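Long-range contacts in phosphotriesterase family protein (Listeria monocytogenes serotype 4b str. H7858, PDB 3PNZ), which probably hydrolyses phosphorylated sugar lactones at a two-zinc centre held in an amidohydrolase barrel: residues 21-26 with 268-273; 50-55 with 85-90. All coordinates share one frame; numbering follows the deposited sequence.

Contact 1 (21-26 with 268-273); sequences SHEHIV and LVSGDT. With ZN (zinc ion), chain I.
His22 and Asp272 both carry CG anti to the backbone N (chi1 -177° and -170°), so that ring and carboxylate run alongside each other to the metal, their planes 84° apart. His24 brings NE2 to the same zinc ion; Asp272 OD1 lies in the plane of the His24 ring, at its edge. The zinc ion sits 2.1 Å from NE2 of His22 and also from NE2 of His24, but 2.5 Å from Asp272 OD1. His185 and Thr67 bond the two ND1 atoms, fixing how each ring is turned. Between these histidines in sequence, the Glu23 chain folds at chi2 to set its buried carboxylate against the loop 270-273. Glu23 OE1 accepts from Thr273 N and, at 2.6 Å, from Thr273 OG1, which approach from opposite faces of its plane. Glu23 OE2 accepts from Gly271 N at 2.8 Å and Ser270 OG at 2.6 Å, both from one face. Ser270 OG in turn accepts a hydrogen bond from His22 N at 2.9 Å, so one hydroxyl links the His22 backbone to the Glu23 carboxylate. The His-X-His motif at the end of strand 19-23, joined to a metal aspartate after the last barrel strand, is the hallmark of the amidohydrolase active site.

Contact 2 (50-55 with 85-90); sequences LDVQDF and TGIQIV
Val52 and Ile87 cross at a slant, and their branches meet at 3.5 Å between Val52 CG1 and Ile87 CG1. CG1 of Val52 stands anti to the backbone N (chi1 176°), which carries it off the helix toward the other segment; there it also lies 3.6 Å from Thr85 OG1, the Val52 and Thr85 side chains being roughly perpendicular. One turn along the helix face, Phe55 runs obliquely to Ile87 and meets it at the ring's CD2, 3.8 Å from Ile87 CD1. Ile63 of strand 62-65 touches both Phe55 and Ile87.

The fold explains the meeting: helix 45-57 follows the first strand of the beta/alpha barrel and, outside its parallel strands, packs on the C-terminal end of helix 75-85 and the loop leading into strand 88-92. Thr85 closes its helix with an ST turn, OG1 accepting from Ile87 N at 3.1 Å with an N-H...O angle of 166°; the same hydroxyl bonds to Ile81 O. The positive phi of Gly86, the first residue beyond the helix, suits glycine, because a CB would press against the preceding carbonyl.

At the more exposed margin, Gln53 and Thr85 run antiparallel alongside one another, and Gln53 OE1 rests 3.6 Å from Thr85 CG2. The bend at chi2 (64°) turns the Gln53 amide so that NE2 faces on toward the C-terminal end of the helix, bonding to Asp57 OD1. A water accepts from Gln53 NE2 at 3.0 Å and donates to Thr85 O at 2.7 Å, bridging the helices where direct hydrogen bonds are absent.

How the contacts relate
From the N terminus, the chain enters contact 1 at 21-26, on the first strand of the barrel, then passes through helix 45-57, where 50-55 opens contact 2. Thirty residues on, 85-90 closes this short loop around strand 62-65 and helix 75-85. The chain completes the remaining strands before 268-273 closes contact 1, bringing the last barrel strand back to the first; the shorter loop lies wholly within the longer, without crossing. Contact 1 thus shuts the barrel, and contact 2 ties helix 45-57 to the junction of helix 75-85 and strand 88-92. The centres of the two contacts lie about 12 Å apart, and they touch through Ile25 CD1 and Ile89 CD1, at 3.6 Å.

Contact 1 (21-26 with 268-273)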
loop_
_atom_site.group_PDB
_atom_site.type_symbol
_atom_site.label_atom_id
_atom_site.label_comp_id
_atom_site.label_asym_id
_atom_site.label_seq_id
_atom_site.Cartn_x
_atom_site.Cartn_y
_atom_site.Cartn_z
ATOM N N SER A 21 -5.965 -3.378 -2.057
ATOM C CA SER A 21 -5.092 -2.267 -2.443
ATOM C C SER A 21 -3.909 -1.925 -1.523
ATOM O O SER A 21 -3.105 -1.070 -1.873
ATOM C CB SER A 21 -5.927 -1.005 -2.679
ATOM O OG SER A 21 -6.752 -1.152 -3.821
ATOM N N HIS A 22 -3.797 -2.572 -0.365
ATOM C CA HIS A 22 -2.677 -2.317 0.542
ATOM C C HIS A 22 -2.507 -3.477 1.516
ATOM O O HIS A 22 -3.247 -3.584 2.493
ATOM C CB HIS A 22 -2.876 -1.015 1.334
ATOM C CG HIS A 22 -1.726 -0.673 2.234
ATOM N ND1 HIS A 22 -0.953 0.454 2.056
ATOM C CD2 HIS A 22 -1.204 -1.317 3.306
ATOM C CE1 HIS A 22 -0.014 0.496 2.984
ATOM N NE2 HIS A 22 -0.144 -0.567 3.754
ATOM N N GLU A 23 -1.544 -4.353 1.242
ATOM C CA GLU A 23 -1.300 -5.497 2.113
ATOM C C GLU A 23 0.181 -5.737 2.344
ATOM O O GLU A 23 1.030 -5.096 1.730
ATOM C CB GLU A 23 -1.916 -6.776 1.528
ATOM C CG GLU A 23 -3.424 -6.713 1.305
ATOM C CD GLU A 23 -4.213 -6.622 2.607
ATOM O OE1 GLU A 23 -3.662 -6.989 3.670
ATOM O OE2 GLU A 23 -5.391 -6.203 2.558
ATOM N N HIS A 24 0.475 -6.671 3.245
ATOM C CA HIS A 24 1.828 -7.218 3.403
ATOM C C HIS A 24 1.714 -8.728 3.384
ATOM O O HIS A 24 0.704 -9.273 3.801
ATOM C CB HIS A 24 2.473 -6.721 4.695
ATOM C CG HIS A 24 2.548 -5.231 4.761
ATOM N ND1 HIS A 24 3.576 -4.516 4.192
ATOM C CD2 HIS A 24 1.680 -4.318 5.257
ATOM C CE1 HIS A 24 3.360 -3.224 4.364
ATOM N NE2 HIS A 24 2.213 -3.079 5.003
ATOM N N ILE A 25 2.734 -9.405 2.861
ATOM C CA ILE A 25 2.618 -10.841 2.619
ATOM C C ILE A 25 3.738 -11.628 3.293
ATOM O O ILE A 25 3.487 -12.500 4.132
ATOM C CB ILE A 25 2.597 -11.143 1.108
ATOM C CG1 ILE A 25 1.477 -10.356 0.437
ATOM C CG2 ILE A 25 2.402 -12.640 0.873
ATOM C CD1 ILE A 25 1.518 -10.413 -1.096
ATOM N N VAL A 26 4.973 -11.314 2.931
ATOM C CA VAL A 26 6.136 -11.868 3.615
ATOM C C VAL A 26 7.116 -10.736 3.853
ATOM O O VAL A 26 7.605 -10.114 2.904
ATOM C CB VAL A 26 6.837 -12.970 2.774
ATOM C CG1 VAL A 26 7.981 -13.601 3.568
ATOM C CG2 VAL A 26 5.837 -14.031 2.348
ATOM N N LEU A 268 -10.556 3.163 -2.162
ATOM C CA LEU A 268 -9.891 1.861 -2.216
ATOM C C LEU A 268 -10.021 1.210 -0.852
ATOM O O LEU A 268 -10.163 1.907 0.152
ATOM C CB LEU A 268 -8.410 2.023 -2.546
ATOM C CG LEU A 268 -8.052 2.720 -3.858
ATOM C CD1 LEU A 268 -6.545 2.952 -3.932
ATOM C CD2 LEU A 268 -8.563 1.889 -5.032
ATOM N N VAL A 269 -9.962 -0.120 -0.816
ATOM C CA VAL A 269 -10.186 -0.870 0.422
ATOM C C VAL A 269 -9.175 -2.002 0.582
ATOM O O VAL A 269 -8.829 -2.692 -0.380
ATOM C CB VAL A 269 -11.624 -1.465 0.479
ATOM C CG1 VAL A 269 -11.815 -2.304 1.745
ATOM C CG2 VAL A 269 -12.671 -0.351 0.404
ATOM N N SER A 270 -8.680 -2.179 1.801
ATOM C CA SER A 270 -7.780 -3.286 2.098
ATOM C C SER A 270 -7.713 -3.497 3.612
ATOM O O SER A 270 -8.429 -2.832 4.362
ATOM C CB SER A 270 -6.389 -3.014 1.522
ATOM O OG SER A 270 -5.861 -4.186 0.913
ATOM N N GLY A 271 -6.859 -4.416 4.052
ATOM C CA GLY A 271 -6.775 -4.774 5.459
ATOM C C GLY A 271 -5.433 -4.498 6.099
ATOM O O GLY A 271 -5.272 -4.661 7.315
ATOM N N ASP A 272 -4.459 -4.089 5.288
ATOM C CA ASP A 272 -3.123 -3.795 5.788
ATOM C C ASP A 272 -2.696 -4.865 6.782
ATOM O O ASP A 272 -2.369 -4.573 7.937
ATOM C CB ASP A 272 -3.077 -2.407 6.426
ATOM C CG ASP A 272 -1.674 -1.971 6.748
ATOM O OD1 ASP A 272 -0.723 -2.571 6.202
ATOM O OD2 ASP A 272 -1.511 -1.030 7.556
ATOM N N THR A 273 -2.702 -6.106 6.309
ATOM C CA THR A 273 -2.532 -7.289 7.152
ATOM C C THR A 273 -1.057 -7.514 7.463
ATOM O O THR A 273 -0.344 -8.189 6.723
ATOM C CB THR A 273 -3.149 -8.517 6.459
ATOM O OG1 THR A 273 -4.411 -8.148 5.887
ATOM C CG2 THR A 273 -3.372 -9.650 7.438
HETATM ZN ZN ZN I . 1.165 -1.277 5.272
HETATM O O HOH W 1 -9.375 -1.791 -3.199
HETATM O O HOH W 2 -7.009 -8.012 4.075
#

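Contact 2 (50-55 with 85-90)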
loop_
_atom_site.group_PDB
_atom_site.type_symbol
_atom_site.label_atom_id
_atom_site.label_comp_id
_atom_site.label_asym_id
_atom_site.label_seq_id
_atom_site.Cartn_x
_atom_site.Cartn_y
_atom_site.Cartn_z
ATOM N N LEU A 50 -0.902 -19.771 2.481
ATOM C CA LEU A 50 -2.216 -20.322 2.784
ATOM C C LEU A 50 -3.292 -19.230 2.832
ATOM O O LEU A 50 -4.410 -19.441 2.361
ATOM C CB LEU A 50 -2.181 -21.131 4.078
ATOM C CG LEU A 50 -1.386 -22.436 3.976
ATOM C CD1 LEU A 50 -1.117 -23.035 5.354
ATOM C CD2 LEU A 50 -2.118 -23.424 3.090
ATOM N N ASP A 51 -2.957 -18.063 3.385
ATOM C CA ASP A 51 -3.902 -16.943 3.369
ATOM C C ASP A 51 -4.142 -16.417 1.946
ATOM O O ASP A 51 -5.278 -16.156 1.551
ATOM C CB ASP A 51 -3.432 -15.800 4.273
ATOM C CG ASP A 51 -3.856 -15.991 5.729
ATOM O OD1 ASP A 51 -4.743 -15.238 6.207
ATOM O OD2 ASP A 51 -3.298 -16.890 6.393
ATOM N N VAL A 52 -3.072 -16.251 1.182
ATOM C CA VAL A 52 -3.217 -15.795 -0.197
ATOM C C VAL A 52 -4.081 -16.786 -0.990
ATOM O O VAL A 52 -4.915 -16.392 -1.811
ATOM C CB VAL A 52 -1.843 -15.589 -0.872
ATOM C CG1 VAL A 52 -2.014 -15.218 -2.349
ATOM C CG2 VAL A 52 -1.058 -14.516 -0.139
ATOM N N GLN A 53 -3.901 -18.076 -0.724
ATOM C CA GLN A 53 -4.731 -19.092 -1.369
ATOM C C GLN A 53 -6.209 -18.966 -0.980
ATOM O O GLN A 53 -7.088 -19.181 -1.809
ATOM C CB GLN A 53 -4.206 -20.500 -1.071
ATOM C CG GLN A 53 -4.886 -21.605 -1.876
ATOM C CD GLN A 53 -4.626 -21.481 -3.373
ATOM O OE1 GLN A 53 -3.478 -21.512 -3.821
ATOM N NE2 GLN A 53 -5.687 -21.329 -4.145
ATOM N N ASP A 54 -6.491 -18.613 0.276
ATOM C CA ASP A 54 -7.872 -18.359 0.679
ATOM C C ASP A 54 -8.480 -17.241 -0.169
ATOM O O ASP A 54 -9.628 -17.327 -0.606
ATOM C CB ASP A 54 -7.951 -17.965 2.154
ATOM C CG ASP A 54 -7.700 -19.129 3.093
ATOM O OD1 ASP A 54 -7.918 -20.293 2.686
ATOM O OD2 ASP A 54 -7.294 -18.875 4.249
ATOM N N PHE A 55 -7.705 -16.180 -0.365
ATOM C CA PHE A 55 -8.115 -15.037 -1.183
ATOM C C PHE A 55 -8.425 -15.522 -2.596
ATOM O O PHE A 55 -9.486 -15.239 -3.145
ATOM C CB PHE A 55 -6.984 -14.006 -1.183
ATOM C CG PHE A 55 -7.238 -12.779 -2.026
ATOM C CD1 PHE A 55 -8.241 -11.875 -1.696
ATOM C CD2 PHE A 55 -6.410 -12.491 -3.106
ATOM C CE1 PHE A 55 -8.445 -10.725 -2.460
ATOM C CE2 PHE A 55 -6.603 -11.350 -3.874
ATOM C CZ PHE A 55 -7.623 -10.461 -3.548
ATOM N N THR A 85 0.006 -19.613 -6.324
ATOM C CA THR A 85 -1.414 -19.360 -6.106
ATOM C C THR A 85 -2.123 -18.776 -7.319
ATOM O O THR A 85 -3.346 -18.854 -7.425
ATOM C CB THR A 85 -1.632 -18.363 -4.955
ATOM O OG1 THR A 85 -1.055 -17.101 -5.314
ATOM C CG2 THR A 85 -0.998 -18.872 -3.671
ATOM N N GLY A 86 -1.361 -18.158 -8.213
ATOM C CA GLY A 86 -1.939 -17.483 -9.360
ATOM C C GLY A 86 -2.359 -16.046 -9.077
ATOM O O GLY A 86 -2.848 -15.350 -9.972
ATOM N N ILE A 87 -2.180 -15.595 -7.837
ATOM C CA ILE A 87 -2.540 -14.223 -7.475
ATOM C C ILE A 87 -1.506 -13.251 -8.020
ATOM O O ILE A 87 -0.306 -13.436 -7.833
ATOM C CB ILE A 87 -2.658 -14.048 -5.939
ATOM C CG1 ILE A 87 -3.777 -14.935 -5.392
ATOM C CG2 ILE A 87 -2.885 -12.575 -5.564
ATOM C CD1 ILE A 87 -5.134 -14.634 -5.982
ATOM N N GLN A 88 -1.980 -12.217 -8.703
ATOM C CA GLN A 88 -1.101 -11.181 -9.235
ATOM C C GLN A 88 -0.636 -10.272 -8.109
ATOM O O GLN A 88 -1.433 -9.891 -7.247
ATOM C CB GLN A 88 -1.837 -10.389 -10.315
ATOM C CG GLN A 88 -2.231 -11.282 -11.493
ATOM C CD GLN A 88 -3.205 -10.645 -12.467
ATOM O OE1 GLN A 88 -3.160 -10.926 -13.669
ATOM N NE2 GLN A 88 -4.099 -9.808 -11.963
ATOM N N ILE A 89 0.652 -9.944 -8.098
ATOM C CA ILE A 89 1.189 -9.055 -7.064
ATOM C C ILE A 89 1.729 -7.773 -7.687
ATOM O O ILE A 89 2.539 -7.811 -8.624
ATOM C CB ILE A 89 2.335 -9.727 -6.260
ATOM C CG1 ILE A 89 1.878 -11.047 -5.634
ATOM C CG2 ILE A 89 2.880 -8.784 -5.181
ATOM C CD1 ILE A 89 0.800 -10.876 -4.565
ATOM N N VAL A 90 1.281 -6.633 -7.174
ATOM C CA VAL A 90 1.905 -5.361 -7.513
ATOM C C VAL A 90 2.840 -5.001 -6.365
ATOM O O VAL A 90 2.386 -4.786 -5.241
ATOM C CB VAL A 90 0.860 -4.243 -7.684
ATOM C CG1 VAL A 90 1.541 -2.905 -7.915
ATOM C CG2 VAL A 90 -0.094 -4.575 -8.837
HETATM O O HOH W 3 -5.169 -20.779 -7.014
#